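Local atomic coordinates of acyl-CoA dehydrogenase (Mycobacterium thermoresistibile, PDB entry 3NF4), a protein that binds flavin-adenine dinucleotide and, as in other acyl-CoA dehydrogenases, probably catalyses the alpha,beta-dehydrogenation of acyl-CoA thioesters to trans-2-enoyl-CoA products. Residues Glu29-Asp32 with Lys33-Pro37; Glu54-Ala58 with Ala59-Ser63; Phe192-Pro195 with Ala196-Gly200; Tyr351-Tyr355 with Arg356-Tyr360. All blocks are in the same frame, centred on the assembly; numbering follows the deposited sequence.

The four examples show how a chain leaves or enters regular structure. Interactions 1 and 2 sit at the C-terminal ends of two helices in the N-terminal domain and touch through Val34 with Gln55 and Ile30 with Leu56; both are partly buried, apolar inward and open to solvent outward. Interaction 3, with centre 24 Å or more from each of the others, ends a strand of the middle domain and is joined by one backbone bond and side-chain packing. Interaction 4, in the C-terminal domain, opens a helix; two waters link turn to helix, the charged groups bridge to residues elsewhere, and a second subunit joins in. A salt bridge from Asp36 to Arg356 ties it to interaction 1.

Interaction 1: Glu29-Asp32 with Lys33-Pro37; sequences EIAD and KVLDP
The flat peptide carbonyl of Ala31 accepts the N-H of Asp36, its oxygen 3.0 Å from Asp36 N with a C=O...N angle of 172°. This bond spans five residues rather than four, so the last turn widens into a pi-type turn, and the bond that Leu35 N makes to the same oxygen is weak. One residue back, Ile30 O takes Val34 N at 2.8 Å, whereas Lys33 N stands 22° out of the carbonyl plane of Glu29, 3.1 Å from Glu29 O. Asp32 O meets a proline ring instead of an N-H: Pro37, which has no N-H to offer, brings CD to 3.7 Å from Asp32 O. On the buried side Leu35 turns CG away from its own carbonyl carbon (chi1 -49°), which lays CD1 alongside Ala31, 4.0 Å from Ala31 CB. Asp32 OD1 and Asp36 OD1 are 4.9 Å apart, a closeness of like charges probably offset by their salt bridges, Asp32 to Arg90 and Asp36 to Arg356. The end of helix 18-35 lies against helix 52-57, with Ile30 on Leu56, Val34 on Val52 and Gln55, and Leu35 on Val52, while Leu35 also touches Trp91 in a loop.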
ATOM      1  N   GLU A  29      13.156  34.887   0.493  1.00 68.00           N
ATOM      2  CA  GLU A  29      13.631  35.952   1.373  1.00 69.71           C
ATOM      3  C   GLU A  29      12.555  36.456   2.349  1.00 68.46           C
ATOM      4  O   GLU A  29      12.767  36.466   3.561  1.00 68.09           O
ATOM      5  CB  GLU A  29      14.283  37.102   0.540  1.00 72.18           C
ATOM      6  CG  GLU A  29      14.989  38.185   1.357  1.00 76.81           C
ATOM      7  CD  GLU A  29      15.865  37.627   2.498  1.00 82.40           C
ATOM      8  OE1 GLU A  29      16.560  36.604   2.259  1.00 84.96           O
ATOM      9  OE2 GLU A  29      15.857  38.207   3.623  1.00 83.45           O
ATOM     10  N   ILE A  30      11.399  36.856   1.821  1.00 68.16           N
ATOM     11  CA  ILE A  30      10.245  37.269   2.650  1.00 67.43           C
ATOM     12  C   ILE A  30       9.788  36.155   3.629  1.00 65.81           C
ATOM     13  O   ILE A  30       9.550  36.421   4.817  1.00 65.69           O
ATOM     14  CB  ILE A  30       9.030  37.715   1.768  1.00 67.33           C
ATOM     15  CG1 ILE A  30       9.464  38.596   0.586  1.00 69.87           C
ATOM     16  CG2 ILE A  30       7.953  38.392   2.596  1.00 68.49           C
ATOM     17  CD1 ILE A  30       9.950  40.023   0.951  1.00 74.78           C
ATOM     18  N   ALA A  31       9.678  34.917   3.135  1.00 64.32           N
ATOM     19  CA  ALA A  31       9.220  33.783   3.960  1.00 63.18           C
ATOM     20  C   ALA A  31      10.174  33.459   5.116  1.00 63.96           C
ATOM     21  O   ALA A  31       9.724  33.171   6.259  1.00 63.62           O
ATOM     22  CB  ALA A  31       8.984  32.548   3.106  1.00 61.60           C
ATOM     23  N   ASP A  32      11.482  33.512   4.832  1.00 64.66           N
ATOM     24  CA  ASP A  32      12.496  33.270   5.867  1.00 65.49           C
ATOM     25  C   ASP A  32      12.616  34.424   6.895  1.00 66.25           C
ATOM     26  O   ASP A  32      13.008  34.190   8.040  1.00 65.34           O
ATOM     27  CB  ASP A  32      13.863  32.927   5.239  1.00 66.06           C
ATOM     28  CG  ASP A  32      13.948  31.458   4.760  1.00 67.29           C
ATOM     29  OD1 ASP A  32      13.114  30.600   5.181  1.00 65.48           O
ATOM     30  OD2 ASP A  32      14.866  31.155   3.958  1.00 68.55           O
ATOM     31  N   LYS A  33      12.257  35.644   6.481  1.00 67.02           N
ATOM     32  CA  LYS A  33      12.358  36.825   7.347  1.00 68.56           C
ATOM     33  C   LYS A  33      11.094  37.092   8.158  1.00 67.88           C
ATOM     34  O   LYS A  33      11.164  37.480   9.316  1.00 68.62           O
ATOM     35  CB  LYS A  33      12.709  38.078   6.531  1.00 70.34           C
ATOM     36  CG  LYS A  33      12.677  39.366   7.347  1.00 72.43           C
ATOM     37  CD  LYS A  33      13.199  40.568   6.580  1.00 78.09           C
ATOM     38  CE  LYS A  33      13.194  41.793   7.500  1.00 83.34           C
ATOM     39  NZ  LYS A  33      13.656  43.037   6.819  1.00 88.34           N
ATOM     40  N   VAL A  34       9.943  36.895   7.536  1.00 66.85           N
ATOM     41  CA  VAL A  34       8.676  37.241   8.152  1.00 65.88           C
ATOM     42  C   VAL A  34       7.928  36.058   8.748  1.00 63.91           C
ATOM     43  O   VAL A  34       7.433  36.176   9.857  1.00 64.05           O
ATOM     44  CB  VAL A  34       7.799  38.069   7.180  1.00 66.71           C
ATOM     45  CG1 VAL A  34       6.347  38.130   7.619  1.00 64.77           C
ATOM     46  CG2 VAL A  34       8.375  39.479   7.063  1.00 69.19           C
ATOM     47  N   LEU A  35       7.859  34.926   8.036  1.00 62.62           N
ATOM     48  CA  LEU A  35       7.090  33.746   8.494  1.00 60.36           C
ATOM     49  C   LEU A  35       7.839  32.803   9.432  1.00 60.08           C
ATOM     50  O   LEU A  35       7.337  32.483  10.492  1.00 59.08           O
ATOM     51  CB  LEU A  35       6.523  32.956   7.313  1.00 58.88           C
ATOM     52  CG  LEU A  35       5.788  33.757   6.235  1.00 58.98           C
ATOM     53  CD1 LEU A  35       5.460  32.870   5.025  1.00 54.15           C
ATOM     54  CD2 LEU A  35       4.551  34.456   6.801  1.00 55.23           C
ATOM     55  N   ASP A  36       9.041  32.376   9.039  1.00 61.56           N
ATOM     56  CA  ASP A  36       9.833  31.375   9.780  1.00 62.03           C
ATOM     57  C   ASP A  36      10.153  31.653  11.269  1.00 62.56           C
ATOM     58  O   ASP A  36      10.143  30.716  12.065  1.00 61.50           O
ATOM     59  CB  ASP A  36      11.125  31.057   9.021  1.00 63.14           C
ATOM     60  CG  ASP A  36      11.939  29.932   9.674  1.00 66.74           C
ATOM     61  OD1 ASP A  36      13.089  30.186  10.078  1.00 70.07           O
ATOM     62  OD2 ASP A  36      11.426  28.789   9.803  1.00 71.07           O
ATOM     63  N   PRO A  37      10.453  32.920  11.650  1.00 63.45           N
ATOM     64  CA  PRO A  37      10.888  33.153  13.033  1.00 63.88           C
ATOM     65  C   PRO A  37       9.772  33.184  14.079  1.00 63.43           C
ATOM     66  O   PRO A  37      10.069  33.098  15.273  1.00 63.71           O
ATOM     67  CB  PRO A  37      11.553  34.544  12.983  1.00 65.87           C
ATOM     68  CG  PRO A  37      11.664  34.917  11.528  1.00 66.36           C
ATOM     69  CD  PRO A  37      10.564  34.143  10.834  1.00 64.78           C
TER

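Interaction 2: Glu54-Ala58 with Ala59-Ser63; sequences EQLGA and AGLLS
Leu56 O is gripped by two amides at once, a good illustration of how the end of a helix settles its last acceptors. Ala59 N reaches it at 3.2 Å, standing well above one face of the carbonyl plane, and Leu61 N comes at 3.1 Å from the opposite face, tilted only 30° from that plane. The next carbonyl, Gly57 O, accepts Gly60 N at 3.3 Å, again from above the plane, and also a proton from a water 3.0 Å away. That water completes the bookkeeping beyond the helix: it accepts Leu62 N at 3.1 Å and lies 2.9 Å from Ser63 OG, so one molecule joins the final turn to the chain that follows. Ser63 OG has a further partner in Leu125 O, and the backbone of Ser63 bonds to that of Gly73. Alongside these bonds Leu56 and Leu61 cross at about a right angle, Leu56 CD2 resting 3.9 Å from Leu61 CD1. Leu62 holds CG anti to its carbonyl carbon (chi1 -69°), which brings CD1 against the bare backbone of Gly57, 3.8 Å from Gly57 CA. Leu61 packs against Thr27 of the neighbouring helix 18-35. Gly60 has a positive phi of 95°, which reverses the chain and lets both bonds back into the last turn form. The five-residue bond to Leu56 O, the inner bond to Gly57 O and this positive phi make a Schellman motif, accompanied by the apolar contact of Leu56 with Leu61 and here terminating helix 52-57 of the N-terminal domain.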
ATOM      1  N   GLU A  54      -0.343  41.870   5.347  1.00 71.61           N
ATOM      2  CA  GLU A  54      -0.049  43.225   4.876  1.00 72.91           C
ATOM      3  C   GLU A  54       1.331  43.279   4.191  1.00 73.17           C
ATOM      4  O   GLU A  54       1.478  43.906   3.142  1.00 73.54           O
ATOM      5  CB  GLU A  54      -0.160  44.237   6.037  1.00 73.66           C
ATOM      6  N   GLN A  55       2.316  42.587   4.776  1.00 72.64           N
ATOM      7  CA  GLN A  55       3.679  42.492   4.228  1.00 73.25           C
ATOM      8  C   GLN A  55       3.832  41.662   2.945  1.00 72.86           C
ATOM      9  O   GLN A  55       4.689  41.984   2.110  1.00 73.84           O
ATOM     10  CB  GLN A  55       4.659  41.965   5.286  1.00 73.05           C
ATOM     11  CG  GLN A  55       4.988  42.959   6.411  1.00 76.05           C
ATOM     12  CD  GLN A  55       6.167  42.516   7.258  1.00 77.53           C
ATOM     13  OE1 GLN A  55       7.324  42.590   6.828  1.00 80.18           O
ATOM     14  NE2 GLN A  55       5.881  42.052   8.467  1.00 75.08           N
ATOM     15  N   LEU A  56       3.050  40.580   2.808  1.00 71.33           N
ATOM     16  CA  LEU A  56       3.086  39.739   1.600  1.00 70.28           C
ATOM     17  C   LEU A  56       2.402  40.456   0.431  1.00 71.17           C
ATOM     18  O   LEU A  56       2.861  40.404  -0.722  1.00 71.07           O
ATOM     19  CB  LEU A  56       2.406  38.387   1.848  1.00 68.85           C
ATOM     20  CG  LEU A  56       2.987  37.357   2.824  1.00 66.90           C
ATOM     21  CD1 LEU A  56       1.966  36.267   3.085  1.00 66.04           C
ATOM     22  CD2 LEU A  56       4.292  36.750   2.328  1.00 65.68           C
ATOM     23  N   GLY A  57       1.308  41.136   0.755  1.00 71.44           N
ATOM     24  CA  GLY A  57       0.538  41.892  -0.216  1.00 73.04           C
ATOM     25  C   GLY A  57       1.286  43.054  -0.859  1.00 74.72           C
ATOM     26  O   GLY A  57       1.091  43.325  -2.050  1.00 75.52           O
ATOM     27  N   ALA A  58       2.145  43.722  -0.087  1.00 75.14           N
ATOM     28  CA  ALA A  58       2.950  44.844  -0.610  1.00 77.28           C
ATOM     29  C   ALA A  58       4.088  44.377  -1.532  1.00 77.37           C
ATOM     30  O   ALA A  58       4.635  45.165  -2.317  1.00 78.71           O
ATOM     31  CB  ALA A  58       3.498  45.708   0.541  1.00 78.09           C
ATOM     32  N   ALA A  59       4.433  43.089  -1.428  1.00 75.76           N
ATOM     33  CA  ALA A  59       5.457  42.482  -2.258  1.00 75.14           C
ATOM     34  C   ALA A  59       4.873  41.915  -3.551  1.00 74.84           C
ATOM     35  O   ALA A  59       5.608  41.478  -4.433  1.00 75.24           O
ATOM     36  CB  ALA A  59       6.197  41.416  -1.477  1.00 73.93           C
ATOM     37  N   GLY A  60       3.550  41.944  -3.673  1.00 74.75           N
ATOM     38  CA  GLY A  60       2.865  41.409  -4.853  1.00 74.18           C
ATOM     39  C   GLY A  60       2.375  39.960  -4.737  1.00 72.51           C
ATOM     40  O   GLY A  60       1.717  39.460  -5.653  1.00 71.90           O
ATOM     41  N   LEU A  61       2.659  39.307  -3.607  1.00 71.19           N
ATOM     42  CA  LEU A  61       2.435  37.854  -3.448  1.00 69.46           C
ATOM     43  C   LEU A  61       0.976  37.374  -3.273  1.00 68.83           C
ATOM     44  O   LEU A  61       0.696  36.160  -3.359  1.00 67.75           O
ATOM     45  CB  LEU A  61       3.338  37.286  -2.345  1.00 68.53           C
ATOM     46  CG  LEU A  61       4.843  37.511  -2.571  1.00 68.93           C
ATOM     47  CD1 LEU A  61       5.656  37.267  -1.308  1.00 68.31           C
ATOM     48  CD2 LEU A  61       5.378  36.679  -3.714  1.00 67.97           C
ATOM     49  N   LEU A  62       0.052  38.306  -3.072  1.00 69.08           N
ATOM     50  CA  LEU A  62      -1.354  37.951  -2.901  1.00 68.72           C
ATOM     51  C   LEU A  62      -2.208  38.126  -4.160  1.00 70.01           C
ATOM     52  O   LEU A  62      -3.433  38.048  -4.094  1.00 71.13           O
ATOM     53  CB  LEU A  62      -1.977  38.765  -1.774  1.00 68.42           C
ATOM     54  CG  LEU A  62      -1.570  38.534  -0.324  1.00 67.04           C
ATOM     55  CD1 LEU A  62      -2.312  39.534   0.582  1.00 65.20           C
ATOM     56  CD2 LEU A  62      -1.871  37.118   0.118  1.00 66.61           C
ATOM     57  N   SER A  63      -1.589  38.372  -5.305  1.00 70.85           N
ATOM     58  CA  SER A  63      -2.369  38.576  -6.530  1.00 71.81           C
ATOM     59  C   SER A  63      -1.622  38.172  -7.797  1.00 71.41           C
ATOM     60  O   SER A  63      -1.937  38.645  -8.893  1.00 73.11           O
ATOM     61  CB  SER A  63      -2.862  40.030  -6.631  1.00 73.74           C
ATOM     62  OG  SER A  63      -1.931  40.921  -6.046  1.00 74.51           O
TER
HETATM   63  O   HOH W   1      -0.522  41.339  -3.538  1.00 39.97           O

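Interaction 3: Phe192-Pro195 with Ala196-Gly200; sequences FLVP and ADQPG
Val194 and Pro195 meet Gln198 where strand 189-195 ends in a type I beta turn, Pro195 to Gln198, on the way to strand 201-203 of the other sheet in the middle domain. Phe192 is still held in its sheet, bonded through the backbone to Leu178 and set edge-to-face against the ring of Tyr158. Leu193 follows, with its backbone tied to Arg231. Val194 is the first to reach the turn: its CG1 lies 4.0 Å from Gln198 CB, the two side chains crossing at about a right angle. The same valine packs on Tyr222 and Ile227 of strand 217-228, which places it between the two sheets. Pro195 supplies the acceptor of the turn, as Gln198 N bonds to Pro195 O at 3.3 Å from well above the carbonyl plane. The ring of Pro195 is approached at CB and at CD. Asp197 holds CG between its own N and carbonyl carbon (chi1 42°), folding the carboxylate back until OD1 comes within 3.5 Å of Pro195 CB. Gln198 extends away from its own N but then bends (chi2 79°), bringing OE1 to 3.9 Å from Pro195 CD. The other end of that amide points to backbone oxygens: Gln198 NE2 bonds to Arg226 O and, more weakly, to Pro199 O at 3.4 Å.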
ATOM      1  N   PHE A 192     -23.097  35.804  -4.292  1.00 77.78           N
ATOM      2  CA  PHE A 192     -23.132  37.160  -3.719  1.00 78.51           C
ATOM      3  C   PHE A 192     -21.783  37.644  -3.206  1.00 77.55           C
ATOM      4  O   PHE A 192     -21.065  36.892  -2.545  1.00 76.26           O
ATOM      5  CB  PHE A 192     -24.123  37.229  -2.541  1.00 78.74           C
ATOM      6  CG  PHE A 192     -25.551  37.106  -2.944  1.00 79.63           C
ATOM      7  CD1 PHE A 192     -26.271  38.229  -3.334  1.00 81.10           C
ATOM      8  CD2 PHE A 192     -26.175  35.870  -2.951  1.00 78.69           C
ATOM      9  CE1 PHE A 192     -27.593  38.120  -3.730  1.00 82.14           C
ATOM     10  CE2 PHE A 192     -27.494  35.747  -3.341  1.00 79.86           C
ATOM     11  CZ  PHE A 192     -28.209  36.876  -3.732  1.00 82.93           C
ATOM     12  N   LEU A 193     -21.450  38.903  -3.480  1.00 78.69           N
ATOM     13  CA  LEU A 193     -20.281  39.534  -2.864  1.00 78.16           C
ATOM     14  C   LEU A 193     -20.716  40.323  -1.625  1.00 78.88           C
ATOM     15  O   LEU A 193     -21.392  41.359  -1.727  1.00 80.97           O
ATOM     16  CB  LEU A 193     -19.491  40.388  -3.866  1.00 78.46           C
ATOM     17  CG  LEU A 193     -18.218  41.084  -3.355  1.00 78.62           C
ATOM     18  CD1 LEU A 193     -17.077  40.105  -3.120  1.00 78.39           C
ATOM     19  CD2 LEU A 193     -17.754  42.179  -4.314  1.00 80.96           C
ATOM     20  N   VAL A 194     -20.327  39.810  -0.458  1.00 77.72           N
ATOM     21  CA  VAL A 194     -20.783  40.292   0.851  1.00 78.05           C
ATOM     22  C   VAL A 194     -19.650  41.045   1.545  1.00 78.04           C
ATOM     23  O   VAL A 194     -18.592  40.468   1.771  1.00 77.05           O
ATOM     24  CB  VAL A 194     -21.224  39.107   1.757  1.00 76.86           C
ATOM     25  CG1 VAL A 194     -21.594  39.580   3.162  1.00 76.59           C
ATOM     26  CG2 VAL A 194     -22.368  38.327   1.122  1.00 77.06           C
ATOM     27  N   PRO A 195     -19.867  42.331   1.892  1.00 79.48           N
ATOM     28  CA  PRO A 195     -18.835  43.092   2.595  1.00 79.36           C
ATOM     29  C   PRO A 195     -18.763  42.719   4.077  1.00 78.79           C
ATOM     30  O   PRO A 195     -19.736  42.184   4.630  1.00 78.40           O
ATOM     31  CB  PRO A 195     -19.310  44.538   2.442  1.00 81.19           C
ATOM     32  CG  PRO A 195     -20.805  44.421   2.397  1.00 82.38           C
ATOM     33  CD  PRO A 195     -21.096  43.122   1.685  1.00 81.40           C
ATOM     34  N   ALA A 196     -17.631  43.018   4.712  1.00 78.68           N
ATOM     35  CA  ALA A 196     -17.397  42.648   6.116  1.00 78.84           C
ATOM     36  C   ALA A 196     -18.282  43.407   7.122  1.00 80.61           C
ATOM     37  O   ALA A 196     -18.402  43.004   8.277  1.00 80.24           O
ATOM     38  CB  ALA A 196     -15.930  42.831   6.469  1.00 77.67           C
ATOM     39  N   ASP A 197     -18.891  44.502   6.676  1.00 83.03           N
ATOM     40  CA  ASP A 197     -19.691  45.364   7.543  1.00 84.96           C
ATOM     41  C   ASP A 197     -21.193  45.160   7.337  1.00 85.67           C
ATOM     42  O   ASP A 197     -22.008  45.948   7.832  1.00 87.25           O
ATOM     43  CB  ASP A 197     -19.314  46.827   7.299  1.00 86.77           C
ATOM     44  CG  ASP A 197     -19.125  47.141   5.819  1.00 89.78           C
ATOM     45  OD1 ASP A 197     -18.263  46.481   5.167  1.00 90.89           O
ATOM     46  OD2 ASP A 197     -19.832  48.041   5.310  1.00 92.70           O
ATOM     47  N   GLN A 198     -21.543  44.106   6.603  1.00 84.59           N
ATOM     48  CA  GLN A 198     -22.930  43.734   6.338  1.00 85.16           C
ATOM     49  C   GLN A 198     -23.732  43.620   7.638  1.00 85.16           C
ATOM     50  O   GLN A 198     -23.271  42.984   8.596  1.00 83.39           O
ATOM     51  CB  GLN A 198     -22.974  42.410   5.568  1.00 84.47           C
ATOM     52  CG  GLN A 198     -24.355  41.784   5.417  1.00 84.88           C
ATOM     53  CD  GLN A 198     -25.188  42.437   4.316  1.00 86.36           C
ATOM     54  OE1 GLN A 198     -24.709  42.659   3.204  1.00 85.54           O
ATOM     55  NE2 GLN A 198     -26.453  42.712   4.620  1.00 87.53           N
ATOM     56  N   PRO A 199     -24.917  44.269   7.679  1.00 86.72           N
ATOM     57  CA  PRO A 199     -25.785  44.232   8.862  1.00 86.77           C
ATOM     58  C   PRO A 199     -26.602  42.935   8.935  1.00 85.95           C
ATOM     59  O   PRO A 199     -27.159  42.484   7.925  1.00 86.03           O
ATOM     60  CB  PRO A 199     -26.697  45.462   8.684  1.00 89.15           C
ATOM     61  CG  PRO A 199     -26.104  46.257   7.485  1.00 90.20           C
ATOM     62  CD  PRO A 199     -25.420  45.212   6.660  1.00 88.39           C
ATOM     63  N   GLY A 200     -26.658  42.355  10.133  1.00 84.62           N
ATOM     64  CA  GLY A 200     -27.283  41.055  10.351  1.00 83.39           C
ATOM     65  C   GLY A 200     -26.330  39.867  10.249  1.00 80.79           C
ATOM     66  O   GLY A 200     -26.749  38.728  10.467  1.00 80.21           O
TER

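Interaction 4: Tyr351-Tyr355 with Arg356-Tyr360; sequences YTRDY and RVERY
Glu358, in the first turn of helix 357-367, folds back over the type I beta turn of Thr352 to Tyr355 that leads into it, within the helical C-terminal domain. Packing comes first. Glu358 has CG between its backbone N and carbonyl carbon (chi1 70°), and this sets CG 3.6 Å from Thr352 O; a second bend at chi2 (82°) lifts the carboxylate until OE1 lies 3.9 Å from Arg353 CG. The aliphatic part of Arg353, not its charge, therefore makes the touch. The ring of Tyr355 leads away from 356-360 and meets that of Phe346 on helix 321-346. Met210 of the second subunit packs against Tyr351 and Glu358.

Charged groups find their partners further off. Arg353 NE stays 5.2 Å from Glu358 OE1, and Arg353 NH2 makes a salt bridge with Glu46 of the second subunit, while Glu358 bridges to Arg362 along its own helix. Arg356 and Arg359 both bridge to Asp40.

Water supplies the polar links between turn and helix. One molecule lies 2.8 Å from Thr352 O, probably donating to it, and accepts Glu358 N at 3.0 Å, serving an amide in a turn where no preceding helical carbonyl is available. A second links the carboxylate to the turn, donating to Tyr355 O at 3.1 Å and to Glu358 OE1 at 2.9 Å.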
ATOM      1  N   TYR A 351       8.580  12.357  18.387  1.00 47.55           N
ATOM      2  CA  TYR A 351       7.277  12.434  19.021  1.00 48.58           C
ATOM      3  C   TYR A 351       7.141  13.570  20.058  1.00 49.90           C
ATOM      4  O   TYR A 351       6.091  13.695  20.720  1.00 50.60           O
ATOM      5  CB  TYR A 351       6.997  11.085  19.692  1.00 48.64           C
ATOM      6  CG  TYR A 351       5.555  10.798  20.059  1.00 49.48           C
ATOM      7  CD1 TYR A 351       4.609  10.540  19.085  1.00 49.22           C
ATOM      8  CD2 TYR A 351       5.152  10.732  21.397  1.00 50.32           C
ATOM      9  CE1 TYR A 351       3.281  10.240  19.431  1.00 50.19           C
ATOM     10  CE2 TYR A 351       3.841  10.434  21.749  1.00 49.54           C
ATOM     11  CZ  TYR A 351       2.916  10.190  20.757  1.00 49.50           C
ATOM     12  OH  TYR A 351       1.621   9.904  21.077  1.00 49.53           O
ATOM     13  N   THR A 352       8.184  14.385  20.238  1.00 50.52           N
ATOM     14  CA  THR A 352       8.078  15.514  21.184  1.00 50.95           C
ATOM     15  C   THR A 352       7.914  16.862  20.468  1.00 51.99           C
ATOM     16  O   THR A 352       8.210  16.991  19.249  1.00 51.10           O
ATOM     17  CB  THR A 352       9.294  15.605  22.166  1.00 51.50           C
ATOM     18  OG1 THR A 352      10.464  16.031  21.452  1.00 51.70           O
ATOM     19  CG2 THR A 352       9.573  14.269  22.838  1.00 49.64           C
ATOM     20  N   ARG A 353       7.475  17.864  21.236  1.00 53.23           N
ATOM     21  CA  ARG A 353       7.409  19.261  20.777  1.00 54.81           C
ATOM     22  C   ARG A 353       8.775  19.992  20.801  1.00 56.03           C
ATOM     23  O   ARG A 353       8.822  21.219  20.698  1.00 56.90           O
ATOM     24  CB  ARG A 353       6.362  20.046  21.588  1.00 55.71           C
ATOM     25  CG  ARG A 353       4.929  19.471  21.533  1.00 57.28           C
ATOM     26  CD  ARG A 353       4.106  19.945  22.735  1.00 64.45           C
ATOM     27  NE  ARG A 353       2.812  19.267  22.889  1.00 68.49           N
ATOM     28  CZ  ARG A 353       2.146  19.153  24.047  1.00 71.74           C
ATOM     29  NH1 ARG A 353       2.651  19.646  25.174  1.00 72.71           N
ATOM     30  NH2 ARG A 353       0.971  18.528  24.087  1.00 72.05           N
ATOM     31  N   ASP A 354       9.878  19.252  20.933  1.00 56.44           N
ATOM     32  CA  ASP A 354      11.213  19.809  20.684  1.00 57.79           C
ATOM     33  C   ASP A 354      11.536  19.992  19.186  1.00 57.19           C
ATOM     34  O   ASP A 354      12.426  20.763  18.836  1.00 58.62           O
ATOM     35  CB  ASP A 354      12.308  18.953  21.337  1.00 59.07           C
ATOM     36  N   TYR A 355      10.841  19.267  18.313  1.00 55.22           N
ATOM     37  CA  TYR A 355      11.012  19.427  16.868  1.00 53.38           C
ATOM     38  C   TYR A 355       9.675  19.708  16.178  1.00 51.34           C
ATOM     39  O   TYR A 355       8.607  19.554  16.787  1.00 50.51           O
ATOM     40  CB  TYR A 355      11.708  18.197  16.259  1.00 53.56           C
ATOM     41  CG  TYR A 355      13.056  17.950  16.853  1.00 55.62           C
ATOM     42  CD1 TYR A 355      14.194  18.643  16.393  1.00 59.28           C
ATOM     43  CD2 TYR A 355      13.197  17.067  17.901  1.00 56.80           C
ATOM     44  CE1 TYR A 355      15.452  18.437  16.981  1.00 62.90           C
ATOM     45  CE2 TYR A 355      14.428  16.847  18.492  1.00 61.46           C
ATOM     46  CZ  TYR A 355      15.556  17.527  18.042  1.00 63.50           C
ATOM     47  OH  TYR A 355      16.762  17.269  18.664  1.00 64.36           O
ATOM     48  N   ARG A 356       9.755  20.098  14.903  1.00 49.69           N
ATOM     49  CA  ARG A 356       8.591  20.464  14.075  1.00 48.37           C
ATOM     50  C   ARG A 356       7.790  19.288  13.443  1.00 46.09           C
ATOM     51  O   ARG A 356       6.631  19.453  13.084  1.00 45.89           O
ATOM     52  CB  ARG A 356       9.047  21.433  12.978  1.00 48.70           C
ATOM     53  CG  ARG A 356       9.384  22.831  13.482  1.00 51.00           C
ATOM     54  CD  ARG A 356       9.752  23.759  12.315  1.00 53.92           C
ATOM     55  NE  ARG A 356       9.831  25.164  12.726  1.00 55.69           N
ATOM     56  CZ  ARG A 356      10.301  26.161  11.971  1.00 56.82           C
ATOM     57  NH1 ARG A 356      10.756  25.922  10.748  1.00 58.04           N
ATOM     58  NH2 ARG A 356      10.333  27.401  12.444  1.00 56.69           N
ATOM     59  N   VAL A 357       8.408  18.116  13.296  1.00 44.44           N
ATOM     60  CA  VAL A 357       7.792  17.011  12.535  1.00 42.96           C
ATOM     61  C   VAL A 357       6.430  16.498  13.097  1.00 42.26           C
ATOM     62  O   VAL A 357       5.571  16.055  12.326  1.00 40.25           O
ATOM     63  CB  VAL A 357       8.789  15.853  12.250  1.00 42.54           C
ATOM     64  CG1 VAL A 357       9.884  16.344  11.330  1.00 42.30           C
ATOM     65  CG2 VAL A 357       9.408  15.304  13.555  1.00 42.04           C
ATOM     66  N   GLU A 358       6.227  16.602  14.416  1.00 41.99           N
ATOM     67  CA  GLU A 358       4.942  16.181  15.001  1.00 42.07           C
ATOM     68  C   GLU A 358       3.827  17.146  14.598  1.00 41.61           C
ATOM     69  O   GLU A 358       2.691  16.716  14.362  1.00 41.18           O
ATOM     70  CB  GLU A 358       5.020  15.991  16.519  1.00 42.84           C
ATOM     71  CG  GLU A 358       5.179  17.305  17.326  1.00 46.72           C
ATOM     72  CD  GLU A 358       3.842  18.045  17.556  1.00 48.91           C
ATOM     73  OE1 GLU A 358       3.869  19.291  17.775  1.00 46.87           O
ATOM     74  OE2 GLU A 358       2.782  17.367  17.490  1.00 48.76           O
ATOM     75  N   ARG A 359       4.154  18.438  14.477  1.00 40.72           N
ATOM     76  CA  ARG A 359       3.192  19.404  13.937  1.00 39.50           C
ATOM     77  C   ARG A 359       2.862  19.135  12.442  1.00 39.06           C
ATOM     78  O   ARG A 359       1.689  19.215  12.031  1.00 38.09           O
ATOM     79  CB  ARG A 359       3.700  20.841  14.145  1.00 39.71           C
ATOM     80  CG  ARG A 359       2.839  21.919  13.455  1.00 40.15           C
ATOM     81  CD  ARG A 359       3.111  23.388  13.971  1.00 40.53           C
ATOM     82  NE  ARG A 359       4.488  23.869  13.729  1.00 39.11           N
ATOM     83  CZ  ARG A 359       4.928  24.424  12.597  1.00 40.33           C
ATOM     84  NH1 ARG A 359       4.138  24.596  11.537  1.00 39.48           N
ATOM     85  NH2 ARG A 359       6.189  24.830  12.516  1.00 41.12           N
ATOM     86  N   TYR A 360       3.891  18.828  11.638  1.00 38.34           N
ATOM     87  CA  TYR A 360       3.698  18.615  10.183  1.00 38.00           C
ATOM     88  C   TYR A 360       2.738  17.448   9.924  1.00 37.79           C
ATOM     89  O   TYR A 360       1.857  17.556   9.072  1.00 38.19           O
ATOM     90  CB  TYR A 360       5.040  18.430   9.426  1.00 37.04           C
ATOM     91  CG  TYR A 360       5.953  19.681   9.363  1.00 39.00           C
ATOM     92  CD1 TYR A 360       5.433  20.976   9.497  1.00 40.04           C
ATOM     93  CD2 TYR A 360       7.329  19.555   9.152  1.00 37.35           C
ATOM     94  CE1 TYR A 360       6.258  22.104   9.447  1.00 37.98           C
ATOM     95  CE2 TYR A 360       8.144  20.651   9.104  1.00 38.24           C
ATOM     96  CZ  TYR A 360       7.604  21.929   9.242  1.00 39.02           C
ATOM     97  OH  TYR A 360       8.439  23.020   9.163  1.00 40.88           O
TER
HETATM   98  O   HOH W   2       8.379  16.735  16.509  1.00 26.11           O
HETATM   99  O   HOH W   3       6.007  21.197  17.190  1.00 34.07           O